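Local coordinates for tyrosine-protein phosphatase non-receptor type 18 (Homo sapiens, PDB 2OC3), which removes phosphate from tyrosine residues of proteins, including autophosphorylated tyrosine kinases, through its non-receptor protein tyrosine phosphatase catalytic domain, at residues S35-C40 with D266-M271; A277-Q280 with Q284-F287. One frame throughout, in Å; residues are numbered along the deposited sequence.

Contact 1 (S35-C40 with D266-M271)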
loop_
_atom_site.group_PDB
_atom_site.type_symbol
_atom_site.label_atom_id
_atom_site.label_comp_id
_atom_site.label_asym_id
_atom_site.label_seq_id
_atom_site.Cartn_x
_atom_site.Cartn_y
_atom_site.Cartn_z
ATOM N N SER A 35 -18.091 11.715 4.004
ATOM C CA SER A 35 -18.207 12.995 3.312
ATOM C C SER A 35 -17.362 14.030 4.063
ATOM O O SER A 35 -16.675 14.866 3.437
ATOM C CB SER A 35 -19.678 13.399 3.229
ATOM O OG SER A 35 -19.823 14.654 2.605
ATOM N N ASP A 36 -17.318 13.956 5.399
ATOM C CA ASP A 36 -16.493 14.863 6.190
ATOM C C ASP A 36 -14.997 14.630 5.961
ATOM O O ASP A 36 -14.202 15.567 5.930
ATOM C CB ASP A 36 -16.823 14.742 7.681
ATOM C CG ASP A 36 -18.185 15.322 8.037
ATOM O OD1 ASP A 36 -18.754 16.125 7.249
ATOM O OD2 ASP A 36 -18.688 14.957 9.121
ATOM N N ILE A 37 -14.595 13.368 5.885
ATOM C CA ILE A 37 -13.204 13.098 5.537
ATOM C C ILE A 37 -12.848 13.739 4.188
ATOM O O ILE A 37 -11.793 14.347 4.060
ATOM C CB ILE A 37 -12.875 11.601 5.486
ATOM C CG1 ILE A 37 -13.043 10.964 6.875
ATOM C CG2 ILE A 37 -11.443 11.399 4.989
ATOM C CD1 ILE A 37 -12.979 9.451 6.872
ATOM N N GLN A 38 -13.735 13.620 3.203
ATOM C CA GLN A 38 -13.438 14.167 1.891
ATOM C C GLN A 38 -13.356 15.683 1.979
ATOM O O GLN A 38 -12.482 16.299 1.406
ATOM C CB GLN A 38 -14.506 13.747 0.889
ATOM C CG GLN A 38 -14.572 12.237 0.615
ATOM C CD GLN A 38 -14.110 11.841 -0.784
ATOM O OE1 GLN A 38 -12.928 11.779 -1.073
ATOM N NE2 GLN A 38 -15.064 11.513 -1.635
ATOM N N ALA A 39 -14.251 16.290 2.748
ATOM C CA ALA A 39 -14.263 17.752 2.872
ATOM C C ALA A 39 -13.024 18.265 3.576
ATOM O O ALA A 39 -12.432 19.227 3.144
ATOM C CB ALA A 39 -15.540 18.252 3.644
ATOM N N CYS A 40 -12.620 17.600 4.650
ATOM C CA CYS A 40 -11.439 17.993 5.393
ATOM C C CYS A 40 -10.158 17.777 4.597
ATOM O O CYS A 40 -9.244 18.608 4.629
ATOM C CB CYS A 40 -11.344 17.200 6.710
ATOM S SG CYS A 40 -12.666 17.683 7.917
ATOM N N ASP A 266 -10.076 9.840 12.302
ATOM C CA ASP A 266 -8.819 10.560 12.428
ATOM C C ASP A 266 -7.671 9.795 11.755
ATOM O O ASP A 266 -6.778 10.408 11.177
ATOM C CB ASP A 266 -8.467 10.772 13.906
ATOM C CG ASP A 266 -9.371 11.782 14.600
ATOM O OD1 ASP A 266 -10.101 12.543 13.921
ATOM O OD2 ASP A 266 -9.338 11.822 15.856
ATOM N N VAL A 267 -7.717 8.468 11.823
ATOM C CA VAL A 267 -6.668 7.633 11.194
ATOM C C VAL A 267 -6.711 7.807 9.674
ATOM O O VAL A 267 -5.686 8.062 9.049
ATOM C CB VAL A 267 -6.805 6.138 11.561
ATOM C CG1 VAL A 267 -5.797 5.290 10.775
ATOM C CG2 VAL A 267 -6.637 5.946 13.101
ATOM N N VAL A 268 -7.904 7.685 9.098
ATOM C CA VAL A 268 -8.048 7.812 7.654
ATOM C C VAL A 268 -7.691 9.232 7.181
ATOM O O VAL A 268 -6.974 9.391 6.197
ATOM C CB VAL A 268 -9.440 7.409 7.204
ATOM C CG1 VAL A 268 -9.626 7.697 5.686
ATOM C CG2 VAL A 268 -9.679 5.892 7.532
ATOM N N LEU A 269 -8.157 10.250 7.907
ATOM C CA LEU A 269 -7.811 11.618 7.520
ATOM C C LEU A 269 -6.309 11.806 7.525
ATOM O O LEU A 269 -5.735 12.401 6.609
ATOM C CB LEU A 269 -8.451 12.649 8.450
ATOM C CG LEU A 269 -8.274 14.119 8.076
ATOM C CD1 LEU A 269 -8.663 14.368 6.611
ATOM C CD2 LEU A 269 -9.112 14.959 9.060
ATOM N N LYS A 270 -5.651 11.320 8.557
ATOM C CA LYS A 270 -4.177 11.417 8.605
ATOM C C LYS A 270 -3.474 10.714 7.434
ATOM O O LYS A 270 -2.511 11.228 6.897
ATOM C CB LYS A 270 -3.644 10.922 9.960
ATOM C CG LYS A 270 -3.940 11.812 11.154
ATOM C CD LYS A 270 -3.030 11.482 12.354
ATOM N N MET A 271 -3.976 9.544 7.032
ATOM C CA MET A 271 -3.491 8.791 5.888
ATOM C C MET A 271 -3.624 9.618 4.596
ATOM O O MET A 271 -2.729 9.661 3.741
ATOM C CB MET A 271 -4.292 7.486 5.771
ATOM C CG MET A 271 -4.067 6.474 6.940
ATOM S SD MET A 271 -3.038 5.084 6.459
ATOM C CE MET A 271 -3.816 4.787 4.893
#

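Contact 2 (A277-Q280 with Q284-F287)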
loop_
_atom_site.group_PDB
_atom_site.type_symbol
_atom_site.label_atom_id
_atom_site.label_comp_id
_atom_site.label_asym_id
_atom_site.label_seq_id
_atom_site.Cartn_x
_atom_site.Cartn_y
_atom_site.Cartn_z
ATOM N N ALA A 277 -5.731 10.340 -1.795
ATOM C CA ALA A 277 -6.939 9.521 -1.889
ATOM C C ALA A 277 -6.868 8.206 -1.143
ATOM O O ALA A 277 -7.582 7.248 -1.489
ATOM C CB ALA A 277 -7.287 9.281 -3.356
ATOM N N ALA A 278 -6.028 8.145 -0.089
ATOM C CA ALA A 278 -5.968 6.935 0.749
ATOM C C ALA A 278 -7.391 6.710 1.308
ATOM O O ALA A 278 -7.947 7.548 1.993
ATOM C CB ALA A 278 -4.940 7.095 1.880
ATOM N N VAL A 279 -7.951 5.567 0.971
ATOM C CA VAL A 279 -9.339 5.202 1.217
ATOM C C VAL A 279 -10.189 6.143 0.337
ATOM O O VAL A 279 -10.493 7.272 0.717
ATOM C CB VAL A 279 -9.760 5.232 2.692
ATOM C CG1 VAL A 279 -11.176 4.690 2.810
ATOM C CG2 VAL A 279 -8.815 4.438 3.543
ATOM N N GLN A 280 -10.532 5.689 -0.853
ATOM C CA GLN A 280 -11.016 6.554 -1.890
ATOM C C GLN A 280 -12.540 6.688 -1.893
ATOM O O GLN A 280 -13.070 7.742 -2.266
ATOM C CB GLN A 280 -10.524 6.000 -3.222
ATOM C CG GLN A 280 -10.672 6.928 -4.381
ATOM C CD GLN A 280 -9.654 6.602 -5.450
ATOM O OE1 GLN A 280 -9.155 5.473 -5.539
ATOM N NE2 GLN A 280 -9.311 7.596 -6.242
ATOM N N GLN A 284 -15.398 1.664 0.455
ATOM C CA GLN A 284 -14.146 1.279 1.099
ATOM C C GLN A 284 -14.133 1.666 2.560
ATOM O O GLN A 284 -13.651 0.902 3.393
ATOM C CB GLN A 284 -12.953 1.881 0.379
ATOM C CG GLN A 284 -12.688 1.213 -0.961
ATOM C CD GLN A 284 -11.718 1.976 -1.878
ATOM O OE1 GLN A 284 -11.275 3.075 -1.527
ATOM N NE2 GLN A 284 -11.429 1.428 -3.069
ATOM N N TYR A 285 -14.625 2.862 2.889
ATOM C CA TYR A 285 -14.660 3.328 4.272
ATOM C C TYR A 285 -15.583 2.444 5.113
ATOM O O TYR A 285 -15.248 2.085 6.224
ATOM C CB TYR A 285 -15.109 4.803 4.337
ATOM C CG TYR A 285 -14.955 5.473 5.681
ATOM C CD1 TYR A 285 -13.689 5.822 6.156
ATOM C CD2 TYR A 285 -16.062 5.790 6.479
ATOM C CE1 TYR A 285 -13.509 6.426 7.371
ATOM C CE2 TYR A 285 -15.890 6.444 7.693
ATOM C CZ TYR A 285 -14.595 6.745 8.137
ATOM O OH TYR A 285 -14.376 7.390 9.333
ATOM N N ARG A 286 -16.731 2.064 4.555
ATOM C CA ARG A 286 -17.648 1.158 5.265
ATOM C C ARG A 286 -16.969 -0.213 5.466
ATOM O O ARG A 286 -17.074 -0.805 6.555
ATOM C CB ARG A 286 -18.963 1.001 4.509
ATOM C CG ARG A 286 -19.894 2.186 4.539
ATOM C CD ARG A 286 -21.223 1.868 3.783
ATOM N NE ARG A 286 -22.115 3.038 3.766
ATOM C CZ ARG A 286 -22.856 3.435 4.797
ATOM N NH1 ARG A 286 -22.847 2.754 5.941
ATOM N NH2 ARG A 286 -23.620 4.524 4.685
ATOM N N PHE A 287 -16.301 -0.726 4.424
ATOM C CA PHE A 287 -15.565 -2.005 4.512
ATOM C C PHE A 287 -14.491 -1.957 5.612
ATOM O O PHE A 287 -14.306 -2.928 6.396
ATOM C CB PHE A 287 -14.954 -2.318 3.177
ATOM C CG PHE A 287 -14.218 -3.637 3.111
ATOM C CD1 PHE A 287 -14.886 -4.836 3.261
ATOM C CD2 PHE A 287 -12.879 -3.676 2.770
ATOM C CE1 PHE A 287 -14.198 -6.025 3.132
ATOM C CE2 PHE A 287 -12.210 -4.881 2.630
ATOM C CZ PHE A 287 -12.880 -6.039 2.823
HETATM O O HOH W 1 -9.630 2.623 -5.197
#

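Contact 1 (S35-C40 with D266-M271)
Leu-269 spreads its two methyl groups over the beta carbon of Cys-40, while Ile-37, a turn before Cys-40, meets Val-268, the residue just before Leu-269. Together they make a helix-helix interface of the tyrosine phosphatase catalytic domain, where an N-terminal helix runs along the outside of helix 264-272. The axes of the two segments approach to 10.0 Å and cross at -33°, and these four side chains make the contact between them. The side chains of Ile-37 and Val-268 cross at about a right angle, with CD1 of Ile-37 4.0 Å from CG1 of Val-268; Ile-37 was modelled in two conformers, and the distance is that of one of them. Its branched shape suits a buried place, since the same residue also touches Phe-265 and Tyr-285. Leu-269 leaves its own helix at a slant, and its CG, anti to the backbone N (chi1 -174°), brings the forked end across to the other helix. Cys-40 sits at the edge of the interface, small enough to admit that fork; its SG turns back beside its own backbone N and leaves the beta carbon to face the leucine. Both CD1 and CD2 of Leu-269 lie 3.9 Å from Cys-40 CB.

Contact 2 (A277-Q280 with Q284-F287)
Gln-284 reaches from the first turns of helix 282-296 to the backbone of Gln-280, in the glutamine-bearing Q-loop of the protein tyrosine phosphatase fold. Its CB starts beside Val-279, 4.1 Å from that residue's CG1. From there CG turns beside the backbone N (chi1 -72°) and the rest of the chain runs extended, which carries the amide to the loop. OE1 accepts a hydrogen bond from Gln-280 N at 2.8 Å. The N-H is bent (149°), though the donor lies almost straight ahead of the carbonyl, at 174°. OE1 is also hydrogen-bonded to a residue flanking the two segments in the chain, so this buried oxygen takes part in two bonds. The other branch, NE2, donates to a water 3.0 Å away. That water in turn donates to OE1 of Gln-280, 2.9 Å from it. Glutamine suits the place because one flat group offers an acceptor to the main chain and a donor to the water, and the two partners fix its rotation. Gln-280 itself, extended and largely open to solvent, is a probable substrate-binding residue by analogy with relatives. The preceding residue, Val-279, lays CG1 against the start of Tyr-285, 3.9 Å from the backbone N and near the plane of the ring at its edge; the phenol beyond is anchored by Glu-33. Arg-272 binds the carbonyls of Ala-278 and Val-279, tying the loop to the end of helix 264-272. Gln-284 also leans on Arg-239 and Val-242 of helix 238-254, whose first turn completes the phosphate-binding loop that follows strand 229-232, while Val-279 packs against Val-268 of helix 264-272.

Helix 264-272 and the loop after it connect the two contacts, whose centres lie about 10 Å apart. Contact 1 is partly buried, on the outer side of the domain, where apolar groups meet and no hydrogen bond joins 35-40 to 266-271; just beyond, Gln-38 bonds Arg-272. Contact 2 lies deeper and nearer the active site, and mixes a polar grip with apolar packing of Val-279: an amide and a water tie Gln-284 to the loop that carries Gln-280, a probable substrate-binding residue. Between them Val-268 serves both sides, facing Ile-37 in contact 1 and packing its CG1 3.9 Å from CB of Val-279. Tyr-285 likewise belongs to contact 2 yet rests against both helices of contact 1.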